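Local coordinates for gentamicin resistance protein (Enterococcus gallinarum, PDB 6CTZ) that confers resistance to aminoglycoside antibiotics such as gentamicin, probably by phosphorylating their 2''-hydroxyl with a guanine nucleotide as phosphate donor, and is seen here holding GDP, magnesium and kanamycin A, at residues 146-151 with 269-274; 155-160 with 166-171. The protein carries 2 engineered substitutions. All coordinates share one frame; numbering follows the deposited sequence. Where two conformers were deposited one is given.

Overall arrangement
In the kinase-like fold of the aminoglycoside phosphotransferases, helix 2-11 leads into the N-terminal lobe, with its five-stranded antiparallel sheet and helix 46-62, and the chain then enters the helical C-terminal lobe, where both contacts lie. Helix 141-155 supplies the first segment of contact 1. The chain then turns through residues 155-160 into helix 162-176, and contact 2 closes this short loop. It is nested inside the much longer one closed by contact 1, which ends only when helix 251-276 returns to helix 141-155 beside the kanamycin pocket. With centres 10 Å apart, the two contacts also touch: L274 CD1 packs on Q155 O at 3.6 Å, and L270 rests on V156.

Contact 1 of 2, residues 146-151 with 269-274; sequences LLLSEA and YLLEGL. With KAN (kanamycin a), chain E.
Helix 141-155 passes helix 251-276 with the CA atoms of A151 and L271 8.3 Å apart, the closest CA pair between 146-151 and 269-274. This is helix-helix packing in the C-terminal lobe of an aminoglycoside kinase, and it is purely apolar. L271 makes both contacts. Its CD1 methyl reaches the other helix and meets two residues one turn apart: L148 CD1 at 3.5 Å, a close methyl-methyl contact, and A151 CB at 4.1 Å. The side chains of L148 and L271 cross obliquely. L148 starts out alongside the partner helix, and CG anti to the backbone N (chi1 -179°), together with chi2 near 66°, brings its CD1 to L271. Its flank is completed by F264, V267 and S268 of helix 251-276 and by F172 of helix 162-176.

The same turn of helix 251-276 serves two surfaces, for Y269 faces the antibiotic pocket while L271 faces helix 141-155. One face of the Y269 ring is covered by the 6-amino sugar of kanamycin, with KAN C2 standing 3.8 Å above the ring plane and over its centre. The sugar ring oxygen also comes close, KAN O5 standing 3.4 Å from Y269 CE1. Beyond the ring, the Y269 hydroxyl is hydrogen-bonded to E284 OE1 of helix 279-296, which holds the far end of the ring. Within helix 141-155, L146 O takes two hydrogens, one from E150 N and a shorter bond from S149 OG at 2.7 Å, whose donor is tilted 20° from the carbonyl plane.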
loop_
_atom_site.group_PDB
_atom_site.type_symbol
_atom_site.label_atom_id
_atom_site.label_comp_id
_atom_site.label_asym_id
_atom_site.label_seq_id
_atom_site.Cartn_x
_atom_site.Cartn_y
_atom_site.Cartn_z
ATOM N N LEU A 146 -17.187 -5.418 -7.060
ATOM C CA LEU A 146 -18.597 -5.786 -6.979
ATOM C C LEU A 146 -19.042 -5.922 -5.526
ATOM O O LEU A 146 -20.077 -5.374 -5.127
ATOM C CB LEU A 146 -18.836 -7.085 -7.745
ATOM C CG LEU A 146 -20.254 -7.649 -7.689
ATOM C CD1 LEU A 146 -21.238 -6.678 -8.316
ATOM C CD2 LEU A 146 -20.314 -9.004 -8.378
ATOM N N LEU A 147 -18.262 -6.645 -4.716
ATOM C CA LEU A 147 -18.583 -6.777 -3.299
ATOM C C LEU A 147 -18.583 -5.421 -2.604
ATOM O O LEU A 147 -19.430 -5.154 -1.742
ATOM C CB LEU A 147 -17.591 -7.723 -2.627
ATOM C CG LEU A 147 -17.659 -9.176 -3.093
ATOM C CD1 LEU A 147 -16.536 -9.987 -2.473
ATOM C CD2 LEU A 147 -19.011 -9.769 -2.743
ATOM N N LEU A 148 -17.636 -4.553 -2.968
ATOM C CA LEU A 148 -17.605 -3.212 -2.397
ATOM C C LEU A 148 -18.878 -2.445 -2.721
ATOM O O LEU A 148 -19.455 -1.797 -1.845
ATOM C CB LEU A 148 -16.380 -2.454 -2.904
ATOM C CG LEU A 148 -16.193 -1.037 -2.364
ATOM C CD1 LEU A 148 -15.900 -1.084 -0.877
ATOM C CD2 LEU A 148 -15.069 -0.330 -3.100
ATOM N N SER A 149 -19.345 -2.519 -3.969
ATOM C CA SER A 149 -20.540 -1.768 -4.343
ATOM C C SER A 149 -21.759 -2.218 -3.548
ATOM O O SER A 149 -22.645 -1.407 -3.258
ATOM C CB SER A 149 -20.795 -1.880 -5.846
ATOM O OG SER A 149 -21.278 -3.166 -6.186
ATOM N N GLU A 150 -21.818 -3.498 -3.174
ATOM C CA GLU A 150 -22.914 -3.966 -2.331
ATOM C C GLU A 150 -22.802 -3.405 -0.917
ATOM O O GLU A 150 -23.814 -3.047 -0.303
ATOM C CB GLU A 150 -22.946 -5.494 -2.317
ATOM C CG GLU A 150 -23.116 -6.114 -3.695
ATOM C CD GLU A 150 -22.947 -7.623 -3.687
ATOM O OE1 GLU A 150 -22.740 -8.195 -2.597
ATOM O OE2 GLU A 150 -23.016 -8.235 -4.776
ATOM N N ALA A 151 -21.607 -3.327 -0.368
ATOM C CA ALA A 151 -21.418 -2.794 0.944
ATOM C C ALA A 151 -21.732 -1.331 1.016
ATOM O O ALA A 151 -22.202 -0.849 2.000
ATOM C CB ALA A 151 -20.003 -3.052 1.421
ATOM N N TYR A 269 -12.203 3.747 2.587
ATOM C CA TYR A 269 -11.754 4.498 3.751
ATOM C C TYR A 269 -12.925 4.834 4.663
ATOM O O TYR A 269 -12.832 4.683 5.886
ATOM C CB TYR A 269 -11.050 5.768 3.280
ATOM C CG TYR A 269 -10.413 6.575 4.384
ATOM C CD1 TYR A 269 -9.300 6.098 5.069
ATOM C CD2 TYR A 269 -10.907 7.825 4.726
ATOM C CE1 TYR A 269 -8.706 6.838 6.071
ATOM C CE2 TYR A 269 -10.315 8.576 5.730
ATOM C CZ TYR A 269 -9.217 8.079 6.399
ATOM O OH TYR A 269 -8.630 8.826 7.395
ATOM N N LEU A 270 -14.043 5.275 4.085
ATOM C CA LEU A 270 -15.240 5.527 4.877
ATOM C C LEU A 270 -15.748 4.250 5.537
ATOM O O LEU A 270 -16.143 4.265 6.707
ATOM C CB LEU A 270 -16.322 6.153 4.000
ATOM C CG LEU A 270 -17.673 6.374 4.677
ATOM C CD1 LEU A 270 -17.505 7.212 5.937
ATOM C CD2 LEU A 270 -18.618 7.037 3.702
ATOM N N LEU A 271 -15.742 3.129 4.805
ATOM C CA LEU A 271 -16.215 1.874 5.386
ATOM C C LEU A 271 -15.378 1.464 6.592
ATOM O O LEU A 271 -15.906 0.905 7.562
ATOM C CB LEU A 271 -16.219 0.773 4.330
ATOM C CG LEU A 271 -17.445 0.765 3.422
ATOM C CD1 LEU A 271 -17.232 -0.201 2.281
ATOM C CD2 LEU A 271 -18.681 0.386 4.222
ATOM N N GLU A 272 -14.071 1.727 6.550
ATOM C CA GLU A 272 -13.223 1.446 7.704
ATOM C C GLU A 272 -13.620 2.303 8.898
ATOM O O GLU A 272 -13.628 1.824 10.039
ATOM C CB GLU A 272 -11.755 1.676 7.346
ATOM C CG GLU A 272 -11.184 0.677 6.358
ATOM C CD GLU A 272 -10.800 -0.643 7.001
ATOM O OE1 GLU A 272 -10.526 -1.604 6.248
ATOM O OE2 GLU A 272 -10.761 -0.722 8.248
ATOM N N GLY A 273 -13.956 3.573 8.657
ATOM C CA GLY A 273 -14.421 4.420 9.743
ATOM C C GLY A 273 -15.751 3.962 10.308
ATOM O O GLY A 273 -15.972 4.016 11.522
ATOM N N LEU A 274 -16.653 3.501 9.440
ATOM C CA LEU A 274 -17.926 2.961 9.910
ATOM C C LEU A 274 -17.714 1.701 10.739
ATOM O O LEU A 274 -18.361 1.515 11.776
ATOM C CB LEU A 274 -18.835 2.680 8.715
ATOM C CG LEU A 274 -19.397 3.916 8.011
ATOM C CD1 LEU A 274 -19.941 3.552 6.639
ATOM C CD2 LEU A 274 -20.478 4.558 8.857
HETATM C C1 KAN E . -6.651 7.630 3.126
HETATM C C2 KAN E . -7.717 8.403 2.349
HETATM C C3 KAN E . -7.181 9.770 1.978
HETATM C C4 KAN E . -6.812 10.479 3.272
HETATM C C5 KAN E . -5.779 9.680 4.062
HETATM C C6 KAN E . -5.465 10.335 5.403
HETATM C C7 KAN E . -2.708 4.321 1.866
HETATM C C8 KAN E . -3.771 4.091 2.937
HETATM C C9 KAN E . -4.955 5.038 2.715
HETATM C C10 KAN E . -4.514 6.501 2.679
HETATM C C11 KAN E . -3.402 6.699 1.645
HETATM C C12 KAN E . -2.226 5.765 1.904
HETATM C C13 KAN E . -4.761 2.123 3.961
HETATM C C14 KAN E . -4.361 0.660 4.072
HETATM C C15 KAN E . -4.834 -0.074 2.813
HETATM C C16 KAN E . -6.336 0.120 2.642
HETATM C C17 KAN E . -6.667 1.600 2.646
HETATM C C18 KAN E . -8.176 1.784 2.607
HETATM N N1 KAN E . -4.523 9.489 6.112
HETATM N N2 KAN E . -2.927 8.079 1.638
HETATM N N3 KAN E . -1.596 3.395 2.075
HETATM N N4 KAN E . -4.524 -1.498 2.850
HETATM O O5 KAN E . -6.183 8.324 4.286
HETATM O O6 KAN E . -8.049 7.671 1.166
HETATM O O7 KAN E . -8.166 10.531 1.270
HETATM O O8 KAN E . -6.280 11.768 2.957
HETATM O O9 KAN E . -5.573 7.349 2.229
HETATM O O10 KAN E . -5.892 4.878 3.793
HETATM O O11 KAN E . -4.158 2.715 2.812
HETATM O O12 KAN E . -6.177 2.201 3.833
HETATM O O13 KAN E . -2.944 0.597 4.249
HETATM O O14 KAN E . -6.806 -0.432 1.400
HETATM O O15 KAN E . -8.479 3.183 2.605
#

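Contact 2 of 2, residues 155-160 with 166-171; sequences QVFPLL and DYLTLR
The Y167 hydroxyl, on the helix turn whose L168 meets F157 and L160, is gripped by two groups of helix 279-296, D292 OD2 and N296 ND2. One turn on, R171 stacks its aliphatic stem on the same ring: R171 CG stands 3.6 Å above the Y167 ring plane, offset toward the rim. The guanidinium end of R171 is hydrogen-bonded through NE to T263 OG1 and through NH2 to S259 OG, both on helix 251-276, which fixes how the group is turned. Helix 162-176 is therefore held by polar bonds to two other helices, whereas toward 155-160 it offers mainly hydrocarbon.

L168 carries that apolar side. Its CD1 methyl meets L160 CD1 at 3.6 Å, the two side chains crossing at about a right angle. With CG anti to the carbonyl carbon (chi1 -71°), the branched end of L168 swings toward L160. L168 CB and CD1 both lie near the aromatic ring, at 4.2 and 4.3 Å from F157 CE1, and the approach is oblique.

Helices 141-155 and 162-176 form a helical hairpin in the C-terminal lobe, whose link includes a single 3-10 turn, residues 157-159, that folds back against the second helix. Backbone bonds from L159 N to V156 O and from L160 N to F157 O, each 2.9 Å, close the turn; F157 and L160 both lie against L168. At the margin, T169 OG1 comes within 3.7 Å of F157 CZ in one of two conformers, the side chains roughly perpendicular, so this contact is doubtful. In that same conformer the hydroxyl is hydrogen-bonded to R165 O in the preceding turn of its own helix.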
loop_
_atom_site.group_PDB
_atom_site.type_symbol
_atom_site.label_atom_id
_atom_site.label_comp_id
_atom_site.label_asym_id
_atom_site.label_seq_id
_atom_site.Cartn_x
_atom_site.Cartn_y
_atom_site.Cartn_z
ATOM N N GLN A 155 -24.276 0.240 3.705
ATOM C CA GLN A 155 -23.711 0.960 4.837
ATOM C C GLN A 155 -23.431 2.428 4.560
ATOM O O GLN A 155 -23.392 3.223 5.505
ATOM C CB GLN A 155 -22.402 0.295 5.274
ATOM C CG GLN A 155 -22.512 -1.205 5.465
ATOM C CD GLN A 155 -21.215 -1.810 5.941
ATOM O OE1 GLN A 155 -20.619 -1.340 6.912
ATOM N NE2 GLN A 155 -20.759 -2.852 5.256
ATOM N N VAL A 156 -23.230 2.815 3.309
ATOM C CA VAL A 156 -22.766 4.151 2.970
ATOM C C VAL A 156 -23.879 5.007 2.379
ATOM O O VAL A 156 -24.050 6.162 2.769
ATOM C CB VAL A 156 -21.534 4.098 2.041
ATOM C CG1 VAL A 156 -21.209 5.482 1.510
ATOM C CG2 VAL A 156 -20.334 3.495 2.782
ATOM N N PHE A 157 -24.637 4.445 1.443
ATOM C CA PHE A 157 -25.704 5.224 0.805
ATOM C C PHE A 157 -26.631 5.974 1.767
ATOM O O PHE A 157 -26.900 7.108 1.554
ATOM C CB PHE A 157 -26.509 4.410 -0.200
ATOM C CG PHE A 157 -25.793 4.143 -1.498
ATOM C CD1 PHE A 157 -24.535 4.615 -1.726
ATOM C CD2 PHE A 157 -26.388 3.378 -2.454
ATOM C CE1 PHE A 157 -23.905 4.365 -2.917
ATOM C CE2 PHE A 157 -25.767 3.121 -3.645
ATOM C CZ PHE A 157 -24.525 3.617 -3.870
ATOM N N PRO A 158 -27.083 5.340 2.868
ATOM C CA PRO A 158 -27.968 6.081 3.785
ATOM C C PRO A 158 -27.379 7.384 4.285
ATOM O O PRO A 158 -28.132 8.310 4.615
ATOM C CB PRO A 158 -28.191 5.087 4.932
ATOM C CG PRO A 158 -28.061 3.759 4.288
ATOM C CD PRO A 158 -26.976 3.919 3.252
ATOM N N LEU A 159 -26.051 7.489 4.352
ATOM C CA LEU A 159 -25.409 8.684 4.881
ATOM C C LEU A 159 -25.278 9.800 3.853
ATOM O O LEU A 159 -24.841 10.899 4.208
ATOM C CB LEU A 159 -24.011 8.337 5.411
ATOM C CG LEU A 159 -23.817 7.030 6.189
ATOM C CD1 LEU A 159 -22.378 6.900 6.660
ATOM C CD2 LEU A 159 -24.778 6.911 7.360
ATOM N N LEU A 160 -25.567 9.523 2.591
ATOM C CA LEU A 160 -25.327 10.486 1.548
ATOM C C LEU A 160 -26.511 11.269 1.012
ATOM O O LEU A 160 -27.591 10.785 0.989
ATOM C CB LEU A 160 -24.652 9.820 0.327
ATOM C CG LEU A 160 -23.552 8.782 0.555
ATOM C CD1 LEU A 160 -23.079 8.244 -0.771
ATOM C CD2 LEU A 160 -22.412 9.470 1.245
ATOM N N ASP A 166 -25.804 9.185 -6.492
ATOM C CA ASP A 166 -25.845 9.080 -7.947
ATOM C C ASP A 166 -24.440 9.090 -8.535
ATOM O O ASP A 166 -24.149 8.338 -9.471
ATOM C CB ASP A 166 -26.662 10.230 -8.543
ATOM C CG ASP A 166 -28.130 10.197 -8.138
ATOM O OD1 ASP A 166 -28.619 9.142 -7.677
ATOM O OD2 ASP A 166 -28.799 11.240 -8.293
ATOM N N TYR A 167 -23.562 9.944 -8.004
ATOM C CA TYR A 167 -22.172 9.980 -8.453
ATOM C C TYR A 167 -21.477 8.645 -8.208
ATOM O O TYR A 167 -20.820 8.102 -9.100
ATOM C CB TYR A 167 -21.427 11.113 -7.743
ATOM C CG TYR A 167 -19.927 11.063 -7.897
ATOM C CD1 TYR A 167 -19.322 11.466 -9.077
ATOM C CD2 TYR A 167 -19.112 10.610 -6.860
ATOM C CE1 TYR A 167 -17.941 11.421 -9.227
ATOM C CE2 TYR A 167 -17.730 10.563 -7.002
ATOM C CZ TYR A 167 -17.152 10.974 -8.189
ATOM O OH TYR A 167 -15.788 10.931 -8.347
ATOM N N LEU A 168 -21.614 8.094 -7.001
ATOM C CA LEU A 168 -20.951 6.829 -6.713
ATOM C C LEU A 168 -21.478 5.700 -7.589
ATOM O O LEU A 168 -20.703 4.860 -8.054
ATOM C CB LEU A 168 -21.070 6.481 -5.231
ATOM C CG LEU A 168 -20.241 7.344 -4.282
ATOM C CD1 LEU A 168 -20.472 6.878 -2.863
ATOM C CD2 LEU A 168 -18.756 7.281 -4.628
ATOM N N THR A 169 -22.793 5.636 -7.805
ATOM C CA THR A 169 -23.329 4.604 -8.685
ATOM C C THR A 169 -22.764 4.737 -10.093
ATOM O O THR A 169 -22.430 3.734 -10.740
ATOM C CB THR A 169 -24.853 4.688 -8.707
ATOM O OG1 THR A 169 -25.353 4.469 -7.383
ATOM C CG2 THR A 169 -25.432 3.645 -9.654
ATOM N N LEU A 170 -22.641 5.976 -10.581
ATOM C CA LEU A 170 -22.039 6.225 -11.887
ATOM C C LEU A 170 -20.610 5.701 -11.938
ATOM O O LEU A 170 -20.208 5.064 -12.917
ATOM C CB LEU A 170 -22.053 7.726 -12.171
ATOM C CG LEU A 170 -21.268 8.192 -13.400
ATOM C CD1 LEU A 170 -21.845 7.632 -14.695
ATOM C CD2 LEU A 170 -21.207 9.706 -13.437
ATOM N N ARG A 171 -19.824 5.971 -10.892
ATOM C CA ARG A 171 -18.431 5.537 -10.877
ATOM C C ARG A 171 -18.328 4.017 -10.853
ATOM O O ARG A 171 -17.536 3.428 -11.596
ATOM C CB ARG A 171 -17.697 6.158 -9.687
ATOM C CG ARG A 171 -17.699 7.682 -9.686
ATOM C CD ARG A 171 -16.801 8.235 -10.782
ATOM N NE ARG A 171 -15.384 8.209 -10.399
ATOM C CZ ARG A 171 -14.392 8.646 -11.172
ATOM N NH1 ARG A 171 -14.643 9.119 -12.393
ATOM N NH2 ARG A 171 -13.141 8.599 -10.736
#